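Long-range contact in core protein VP4 (Bluetongue virus, PDB 2JHP), which caps the viral messenger RNA as a multifunctional enzyme of the inner core, working as an RNA-capping assembly line: residues I309-L323 with H353-R367. Numbering follows the deposited sequence.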
ATOM      1  N   ILE A 309      10.377 -19.810  30.103  1.00 13.73           N
ATOM      2  CA  ILE A 309      11.099 -19.164  31.201  1.00 12.94           C
ATOM      3  C   ILE A 309      11.052 -20.033  32.458  1.00 13.86           C
ATOM      4  O   ILE A 309       9.967 -20.402  32.916  1.00 19.60           O
ATOM      5  CB  ILE A 309      10.504 -17.790  31.554  1.00 23.45           C
ATOM      6  CG1 ILE A 309      10.018 -17.088  30.289  1.00  4.43           C
ATOM      7  CG2 ILE A 309      11.530 -16.946  32.329  1.00-10.37           C
ATOM      8  CD1 ILE A 309       8.854 -16.140  30.499  1.00 18.39           C
ATOM      9  N   PRO A 310      12.234 -20.365  33.012  1.00  4.57           N
ATOM     10  CA  PRO A 310      12.375 -21.158  34.246  1.00  2.37           C
ATOM     11  C   PRO A 310      11.773 -20.476  35.483  1.00-10.91           C
ATOM     12  O   PRO A 310      11.587 -19.256  35.491  1.00-12.64           O
ATOM     13  CB  PRO A 310      13.892 -21.302  34.397  1.00  0.89           C
ATOM     14  CG  PRO A 310      14.473 -20.164  33.602  1.00  5.00           C
ATOM     15  CD  PRO A 310      13.544 -19.999  32.437  1.00 -7.01           C
ATOM     16  N   ASN A 311      11.469 -21.259  36.512  1.00  5.54           N
ATOM     17  CA  ASN A 311      10.861 -20.726  37.727  1.00 21.48           C
ATOM     18  C   ASN A 311      11.890 -20.504  38.821  1.00 30.11           C
ATOM     19  O   ASN A 311      11.812 -19.539  39.583  1.00 24.33           O
ATOM     20  CB  ASN A 311       9.765 -21.666  38.236  1.00 16.92           C
ATOM     21  CG  ASN A 311       8.667 -21.901  37.211  1.00-14.73           C
ATOM     22  OD1 ASN A 311       8.647 -21.285  36.134  1.00 59.26           O
ATOM     23  ND2 ASN A 311       7.740 -22.799  37.551  1.00 35.12           N
ATOM     24  N   SER A 312      12.855 -21.416  38.885  1.00 35.38           N
ATOM     25  CA  SER A 312      13.881 -21.406  39.915  1.00 41.61           C
ATOM     26  C   SER A 312      14.949 -20.349  39.643  1.00 37.66           C
ATOM     27  O   SER A 312      15.312 -19.586  40.536  1.00 43.84           O
ATOM     28  CB  SER A 312      14.515 -22.790  40.027  1.00 57.13           C
ATOM     29  OG  SER A 312      13.511 -23.791  40.021  1.00  0.94           O
ATOM     30  N   LYS A 313      15.441 -20.309  38.406  1.00 39.15           N
ATOM     31  CA  LYS A 313      16.507 -19.388  38.013  1.00 42.18           C
ATOM     32  C   LYS A 313      15.997 -17.959  37.858  1.00 41.48           C
ATOM     33  O   LYS A 313      14.979 -17.724  37.206  1.00 12.77           O
ATOM     34  CB  LYS A 313      17.166 -19.870  36.716  1.00 45.71           C
ATOM     35  CG  LYS A 313      18.016 -21.125  36.886  1.00 10.52           C
ATOM     36  CD  LYS A 313      17.879 -22.077  35.707  1.00 18.67           C
ATOM     37  CE  LYS A 313      18.554 -23.410  36.022  1.00 28.09           C
ATOM     38  NZ  LYS A 313      18.100 -24.499  35.103  1.00 17.89           N
ATOM     39  N   ASP A 314      16.703 -17.014  38.475  1.00 37.35           N
ATOM     40  CA  ASP A 314      16.373 -15.592  38.376  1.00 40.98           C
ATOM     41  C   ASP A 314      17.087 -14.926  37.208  1.00 66.39           C
ATOM     42  O   ASP A 314      16.596 -13.949  36.634  1.00 52.11           O
ATOM     43  CB  ASP A 314      16.697 -14.871  39.685  1.00 54.52           C
ATOM     44  CG  ASP A 314      15.490 -14.761  40.594  1.00-13.09           C
ATOM     45  OD1 ASP A 314      14.381 -14.506  40.051  1.00  2.27           O
ATOM     46  OD2 ASP A 314      15.642 -14.939  41.840  1.00 -0.09           O
ATOM     47  N   GLU A 315      18.263 -15.453  36.890  1.00 65.18           N
ATOM     48  CA  GLU A 315      18.981 -15.108  35.676  1.00 46.28           C
ATOM     49  C   GLU A 315      19.564 -16.388  35.080  1.00 12.16           C
ATOM     50  O   GLU A 315      19.703 -17.399  35.778  1.00 -3.58           O
ATOM     51  CB  GLU A 315      20.075 -14.076  35.943  1.00 22.83           C
ATOM     52  CG  GLU A 315      21.272 -14.616  36.716  1.00 16.11           C
ATOM     53  CD  GLU A 315      22.547 -13.831  36.465  1.00  8.35           C
ATOM     54  OE1 GLU A 315      22.518 -12.868  35.662  1.00 22.25           O
ATOM     55  OE2 GLU A 315      23.581 -14.186  37.078  1.00 -4.01           O
ATOM     56  N   TYR A 316      19.891 -16.334  33.791  1.00 10.76           N
ATOM     57  CA  TYR A 316      20.349 -17.497  33.035  1.00 27.57           C
ATOM     58  C   TYR A 316      20.812 -17.080  31.646  1.00 17.11           C
ATOM     59  O   TYR A 316      20.725 -15.905  31.276  1.00 23.55           O
ATOM     60  CB  TYR A 316      19.239 -18.555  32.932  1.00 15.88           C
ATOM     61  CG  TYR A 316      17.989 -18.114  32.186  1.00 -8.49           C
ATOM     62  CD1 TYR A 316      16.975 -17.389  32.827  1.00 10.56           C
ATOM     63  CD2 TYR A 316      17.809 -18.443  30.842  1.00 10.93           C
ATOM     64  CE1 TYR A 316      15.818 -16.993  32.130  1.00-10.06           C
ATOM     65  CE2 TYR A 316      16.665 -18.062  30.154  1.00-11.34           C
ATOM     66  CZ  TYR A 316      15.672 -17.339  30.799  1.00 10.20           C
ATOM     67  OH  TYR A 316      14.543 -16.955  30.107  1.00 11.85           O
ATOM     68  N   HIS A 317      21.297 -18.049  30.876  1.00 11.99           N
ATOM     69  CA  HIS A 317      21.841 -17.759  29.553  1.00 10.55           C
ATOM     70  C   HIS A 317      21.237 -18.607  28.440  1.00  7.64           C
ATOM     71  O   HIS A 317      20.699 -19.695  28.680  1.00 12.61           O
ATOM     72  CB  HIS A 317      23.365 -17.890  29.559  1.00 17.01           C
ATOM     73  CG  HIS A 317      24.049 -16.911  30.458  1.00  8.49           C
ATOM     74  ND1 HIS A 317      24.329 -15.618  30.074  1.00 95.35           N
ATOM     75  CD2 HIS A 317      24.514 -17.038  31.727  1.00 17.04           C
ATOM     76  CE1 HIS A 317      24.937 -14.989  31.063  1.00-15.24           C
ATOM     77  NE2 HIS A 317      25.064 -15.828  32.080  1.00  2.93           N
ATOM     78  N   CYS A 318      21.335 -18.084  27.220  1.00 15.37           N
ATOM     79  CA  CYS A 318      20.858 -18.767  26.030  1.00 10.97           C
ATOM     80  C   CYS A 318      21.513 -18.191  24.767  1.00 14.58           C
ATOM     81  O   CYS A 318      22.205 -17.176  24.827  1.00 25.48           O
ATOM     82  CB  CYS A 318      19.339 -18.642  25.931  1.00 13.70           C
ATOM     83  SG  CYS A 318      18.773 -17.002  25.512  1.00 27.59           S
ATOM     84  N   ILE A 319      21.283 -18.848  23.632  1.00 16.10           N
ATOM     85  CA  ILE A 319      21.817 -18.405  22.356  1.00 32.94           C
ATOM     86  C   ILE A 319      20.680 -17.779  21.553  1.00 19.51           C
ATOM     87  O   ILE A 319      19.722 -18.456  21.176  1.00 24.15           O
ATOM     88  CB  ILE A 319      22.462 -19.565  21.586  1.00 65.17           C
ATOM     89  CG1 ILE A 319      23.606 -20.175  22.403  1.00 25.77           C
ATOM     90  CG2 ILE A 319      22.973 -19.084  20.244  1.00 -7.90           C
ATOM     91  CD1 ILE A 319      23.906 -21.609  22.046  1.00 22.72           C
ATOM     92  N   SER A 320      20.785 -16.480  21.297  1.00 19.20           N
ATOM     93  CA  SER A 320      19.659 -15.738  20.749  1.00 14.87           C
ATOM     94  C   SER A 320      20.030 -14.533  19.884  1.00 22.99           C
ATOM     95  O   SER A 320      21.144 -14.015  19.947  1.00 23.02           O
ATOM     96  CB  SER A 320      18.745 -15.276  21.895  1.00 25.28           C
ATOM     97  OG  SER A 320      17.624 -14.558  21.399  1.00 23.53           O
ATOM     98  N   THR A 321      19.067 -14.109  19.072  1.00 16.02           N
ATOM     99  CA  THR A 321      19.080 -12.788  18.455  1.00 14.09           C
ATOM    100  C   THR A 321      18.007 -11.938  19.154  1.00 12.33           C
ATOM    101  O   THR A 321      18.302 -10.868  19.685  1.00 24.19           O
ATOM    102  CB  THR A 321      18.850 -12.867  16.919  1.00  9.41           C
ATOM    103  OG1 THR A 321      19.978 -13.487  16.280  1.00 23.83           O
ATOM    104  CG2 THR A 321      18.628 -11.476  16.320  1.00 -9.86           C
ATOM    105  N   TYR A 322      16.771 -12.429  19.166  1.00 19.60           N
ATOM    106  CA  TYR A 322      15.696 -11.776  19.913  1.00 17.14           C
ATOM    107  C   TYR A 322      14.911 -12.789  20.732  1.00 20.35           C
ATOM    108  O   TYR A 322      14.893 -13.974  20.416  1.00 19.93           O
ATOM    109  CB  TYR A 322      14.711 -11.048  18.986  1.00 17.75           C
ATOM    110  CG  TYR A 322      15.282  -9.985  18.068  1.00 27.40           C
ATOM    111  CD1 TYR A 322      15.111 -10.076  16.696  1.00 22.41           C
ATOM    112  CD2 TYR A 322      15.964  -8.872  18.574  1.00 15.17           C
ATOM    113  CE1 TYR A 322      15.612  -9.098  15.844  1.00 27.49           C
ATOM    114  CE2 TYR A 322      16.473  -7.894  17.731  1.00 36.88           C
ATOM    115  CZ  TYR A 322      16.292  -8.012  16.369  1.00 79.43           C
ATOM    116  OH  TYR A 322      16.788  -7.045  15.529  1.00 16.47           O
ATOM    117  N   LEU A 323      14.281 -12.304  21.796  1.00 18.00           N
ATOM    118  CA  LEU A 323      13.223 -13.035  22.477  1.00 18.37           C
ATOM    119  C   LEU A 323      11.970 -12.169  22.433  1.00 16.67           C
ATOM    120  O   LEU A 323      12.007 -10.982  22.779  1.00 18.16           O
ATOM    121  CB  LEU A 323      13.601 -13.356  23.926  1.00 13.10           C
ATOM    122  CG  LEU A 323      14.874 -14.163  24.208  1.00 36.47           C
ATOM    123  CD1 LEU A 323      15.221 -14.119  25.703  1.00-11.87           C
ATOM    124  CD2 LEU A 323      14.763 -15.601  23.730  1.00  9.61           C
ATOM    125  N   HIS A 353      19.860  -7.384  11.791  1.00 18.12           N
ATOM    126  CA  HIS A 353      19.588  -8.143  13.011  1.00 20.16           C
ATOM    127  C   HIS A 353      20.888  -8.798  13.445  1.00 16.84           C
ATOM    128  O   HIS A 353      21.494  -9.537  12.668  1.00 21.26           O
ATOM    129  CB  HIS A 353      18.509  -9.200  12.772  1.00 25.87           C
ATOM    130  CG  HIS A 353      17.247  -8.639  12.199  1.00 26.66           C
ATOM    131  ND1 HIS A 353      16.287  -8.025  12.974  1.00 17.51           N
ATOM    132  CD2 HIS A 353      16.800  -8.576  10.921  1.00 17.97           C
ATOM    133  CE1 HIS A 353      15.296  -7.620  12.201  1.00 26.34           C
ATOM    134  NE2 HIS A 353      15.583  -7.941  10.951  1.00 22.72           N
ATOM    135  N   PRO A 354      21.342  -8.506  14.677  1.00 15.49           N
ATOM    136  CA  PRO A 354      22.628  -9.064  15.122  1.00 15.41           C
ATOM    137  C   PRO A 354      22.654 -10.595  15.109  1.00 18.67           C
ATOM    138  O   PRO A 354      21.679 -11.238  15.510  1.00 32.99           O
ATOM    139  CB  PRO A 354      22.791  -8.521  16.546  1.00  7.41           C
ATOM    140  CG  PRO A 354      21.467  -8.022  16.953  1.00 12.00           C
ATOM    141  CD  PRO A 354      20.716  -7.655  15.705  1.00 19.15           C
ATOM    142  N   ASP A 355      23.763 -11.146  14.616  1.00 16.41           N
ATOM    143  CA  ASP A 355      24.062 -12.584  14.638  1.00 22.90           C
ATOM    144  C   ASP A 355      23.662 -13.182  15.981  1.00 25.72           C
ATOM    145  O   ASP A 355      23.827 -12.538  17.020  1.00 40.41           O
ATOM    146  CB  ASP A 355      25.567 -12.791  14.427  1.00 32.24           C
ATOM    147  CG  ASP A 355      25.881 -13.753  13.289  1.00 90.65           C
ATOM    148  OD1 ASP A 355      25.386 -14.907  13.299  1.00 23.30           O
ATOM    149  OD2 ASP A 355      26.641 -13.346  12.377  1.00 14.47           O
ATOM    150  N   ALA A 356      23.139 -14.405  15.975  1.00 18.45           N
ATOM    151  CA  ALA A 356      22.709 -15.012  17.231  1.00  9.90           C
ATOM    152  C   ALA A 356      23.920 -15.268  18.089  1.00 11.26           C
ATOM    153  O   ALA A 356      24.908 -15.846  17.624  1.00 10.96           O
ATOM    154  CB  ALA A 356      21.928 -16.291  16.999  1.00  8.53           C
ATOM    155  N   SER A 357      23.847 -14.798  19.333  1.00  8.37           N
ATOM    156  CA  SER A 357      24.945 -14.933  20.287  1.00  7.82           C
ATOM    157  C   SER A 357      24.464 -15.308  21.690  1.00 15.63           C
ATOM    158  O   SER A 357      23.269 -15.404  21.951  1.00 22.52           O
ATOM    159  CB  SER A 357      25.751 -13.634  20.342  1.00-10.94           C
ATOM    160  OG  SER A 357      24.894 -12.531  20.597  1.00 12.04           O
ATOM    161  N   VAL A 358      25.412 -15.518  22.592  1.00  6.58           N
ATOM    162  CA  VAL A 358      25.091 -15.862  23.968  1.00  6.63           C
ATOM    163  C   VAL A 358      24.562 -14.625  24.687  1.00  8.69           C
ATOM    164  O   VAL A 358      25.185 -13.569  24.652  1.00 12.54           O
ATOM    165  CB  VAL A 358      26.292 -16.518  24.694  1.00 -4.27           C
ATOM    166  CG1 VAL A 358      27.564 -15.668  24.563  1.00 50.01           C
ATOM    167  CG2 VAL A 358      25.959 -16.798  26.157  1.00 -9.70           C
ATOM    168  N   THR A 359      23.393 -14.765  25.308  1.00 13.80           N
ATOM    169  CA  THR A 359      22.675 -13.644  25.898  1.00 19.28           C
ATOM    170  C   THR A 359      22.316 -13.935  27.354  1.00 22.27           C
ATOM    171  O   THR A 359      21.873 -15.038  27.691  1.00 15.66           O
ATOM    172  CB  THR A 359      21.375 -13.337  25.100  1.00 13.25           C
ATOM    173  OG1 THR A 359      21.661 -13.273  23.696  1.00 18.54           O
ATOM    174  CG2 THR A 359      20.766 -12.018  25.538  1.00 20.60           C
ATOM    175  N   LYS A 360      22.519 -12.938  28.209  1.00 23.76           N
ATOM    176  CA  LYS A 360      22.056 -13.001  29.590  1.00 24.13           C
ATOM    177  C   LYS A 360      20.620 -12.515  29.611  1.00 14.55           C
ATOM    178  O   LYS A 360      20.281 -11.554  28.920  1.00 21.33           O
ATOM    179  CB  LYS A 360      22.921 -12.128  30.507  1.00 28.67           C
ATOM    180  CG  LYS A 360      22.681 -12.355  32.000  1.00 90.10           C
ATOM    181  CD  LYS A 360      23.487 -11.395  32.870  1.00 24.92           C
ATOM    182  CE  LYS A 360      22.721 -10.105  33.170  1.00 15.62           C
ATOM    183  NZ  LYS A 360      23.216  -9.441  34.422  1.00  1.21           N
ATOM    184  N   VAL A 361      19.782 -13.177  30.401  1.00 12.51           N
ATOM    185  CA  VAL A 361      18.376 -12.792  30.523  1.00 17.97           C
ATOM    186  C   VAL A 361      17.888 -12.792  31.978  1.00 24.26           C
ATOM    187  O   VAL A 361      18.046 -13.779  32.702  1.00 16.45           O
ATOM    188  CB  VAL A 361      17.453 -13.631  29.569  1.00 24.67           C
ATOM    189  CG1 VAL A 361      18.021 -15.019  29.320  1.00 20.57           C
ATOM    190  CG2 VAL A 361      16.023 -13.705  30.081  1.00 20.42           C
ATOM    191  N   VAL A 362      17.323 -11.661  32.400  1.00 15.87           N
ATOM    192  CA  VAL A 362      16.718 -11.548  33.725  1.00 17.20           C
ATOM    193  C   VAL A 362      15.259 -11.968  33.638  1.00 15.37           C
ATOM    194  O   VAL A 362      14.453 -11.310  32.978  1.00  2.73           O
ATOM    195  CB  VAL A 362      16.796 -10.115  34.328  1.00 -0.35           C
ATOM    196  CG1 VAL A 362      16.804 -10.191  35.860  1.00 -9.57           C
ATOM    197  CG2 VAL A 362      18.035  -9.352  33.842  1.00-19.74           C
ATOM    198  N   SER A 363      14.939 -13.072  34.308  1.00 11.05           N
ATOM    199  CA  SER A 363      13.587 -13.622  34.348  1.00  8.82           C
ATOM    200  C   SER A 363      12.516 -12.553  34.526  1.00 13.91           C
ATOM    201  O   SER A 363      11.548 -12.519  33.772  1.00  9.99           O
ATOM    202  CB  SER A 363      13.472 -14.669  35.456  1.00 21.14           C
ATOM    203  OG  SER A 363      14.364 -15.742  35.221  1.00 11.61           O
ATOM    204  N   ARG A 364      12.723 -11.677  35.506  1.00 17.83           N
ATOM    205  CA  ARG A 364      11.789 -10.608  35.870  1.00 13.01           C
ATOM    206  C   ARG A 364      11.323  -9.725  34.699  1.00  1.99           C
ATOM    207  O   ARG A 364      10.145  -9.355  34.631  1.00  8.51           O
ATOM    208  CB  ARG A 364      12.421  -9.739  36.959  1.00 12.75           C
ATOM    209  CG  ARG A 364      11.768  -8.376  37.153  1.00 -8.03           C
ATOM    210  CD  ARG A 364      12.712  -7.383  37.847  1.00-13.05           C
ATOM    211  NE  ARG A 364      13.033  -7.771  39.220  1.00 18.04           N
ATOM    212  CZ  ARG A 364      14.151  -8.387  39.602  1.00 29.32           C
ATOM    213  NH1 ARG A 364      15.099  -8.697  38.720  1.00 77.01           N
ATOM    214  NH2 ARG A 364      14.324  -8.684  40.889  1.00 -9.99           N
ATOM    215  N   ASP A 365      12.241  -9.377  33.797  1.00 -0.67           N
ATOM    216  CA  ASP A 365      11.928  -8.479  32.690  1.00  3.84           C
ATOM    217  C   ASP A 365      11.299  -9.258  31.542  1.00 13.52           C
ATOM    218  O   ASP A 365      10.539  -8.719  30.719  1.00 16.53           O
ATOM    219  CB  ASP A 365      13.192  -7.764  32.221  1.00 16.93           C
ATOM    220  CG  ASP A 365      13.787  -6.883  33.294  1.00 15.37           C
ATOM    221  OD1 ASP A 365      13.121  -5.909  33.713  1.00 48.92           O
ATOM    222  OD2 ASP A 365      14.925  -7.168  33.718  1.00 40.56           O
ATOM    223  N   VAL A 366      11.635 -10.541  31.503  1.00  8.98           N
ATOM    224  CA  VAL A 366      11.069 -11.471  30.554  1.00 12.76           C
ATOM    225  C   VAL A 366       9.719 -11.986  31.096  1.00 13.65           C
ATOM    226  O   VAL A 366       8.886 -12.505  30.358  1.00 16.59           O
ATOM    227  CB  VAL A 366      12.128 -12.561  30.219  1.00 14.53           C
ATOM    228  CG1 VAL A 366      11.591 -13.960  30.390  1.00 -6.64           C
ATOM    229  CG2 VAL A 366      12.690 -12.343  28.801  1.00 20.52           C
ATOM    230  N   ARG A 367       9.506 -11.787  32.393  1.00  8.09           N
ATOM    231  CA  ARG A 367       8.244 -12.105  33.057  1.00  7.61           C
ATOM    232  C   ARG A 367       7.223 -11.000  32.781  1.00  6.71           C
ATOM    233  O   ARG A 367       6.045 -11.281  32.558  1.00 13.21           O
ATOM    234  CB  ARG A 367       8.480 -12.262  34.560  1.00 -0.95           C
ATOM    235  CG  ARG A 367       7.466 -13.099  35.312  1.00 52.37           C
ATOM    236  CD  ARG A 367       8.173 -14.107  36.223  1.00-12.62           C
ATOM    237  NE  ARG A 367       8.690 -15.229  35.432  1.00 -0.35           N
ATOM    238  CZ  ARG A 367       9.534 -16.160  35.881  1.00 46.70           C
ATOM    239  NH1 ARG A 367       9.999 -16.127  37.135  1.00 -4.60           N
ATOM    240  NH2 ARG A 367       9.921 -17.132  35.062  1.00 16.92           N
TER
HETATM  241  O   HOH W   1      22.704 -11.774  19.276  1.00 22.92           O
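Ser357 O is gripped from opposite faces of its plane: Ser320 N reaches it from across the ribbon at 2.8 Å in a nearly straight bond (171°), and Thr359 OG1 comes from its own strand. From this end, 315-320 and 357-362 pair as a two-stranded antiparallel ribbon, a case in which side-chain bonds and a water supplement the backbone ladder. The water is bonded to Ser320 O, Asp355 O and Ser357 OG. Beyond it Tyr322 OH and His353 ND1 share a hydrogen bond of 2.8 Å, the rings rim to rim with planes at 88°. Toward the helix end, Val361 CG1 lies over one face of the Tyr316 ring, 3.7 Å from its centroid, while Pro310 CG covers the opposite face. Tyr316 CG sits between backbone N and carbonyl carbon (chi1 63°), swinging the ring across Val361. Ser363 OG donates to Lys313 O (2.9 Å), and Arg367 NH2 to Pro310 O (2.7 Å); both tie helix 363-373 to the turn before strand 315-320. Cys318 packs on helix 280-295 and strand 302-308, and at a classic beta bulge Thr321 and Tyr322 both face Phe339 of strand 335-341, leading into edge strand 322-324 of a Rossmann-like methyltransferase sheet.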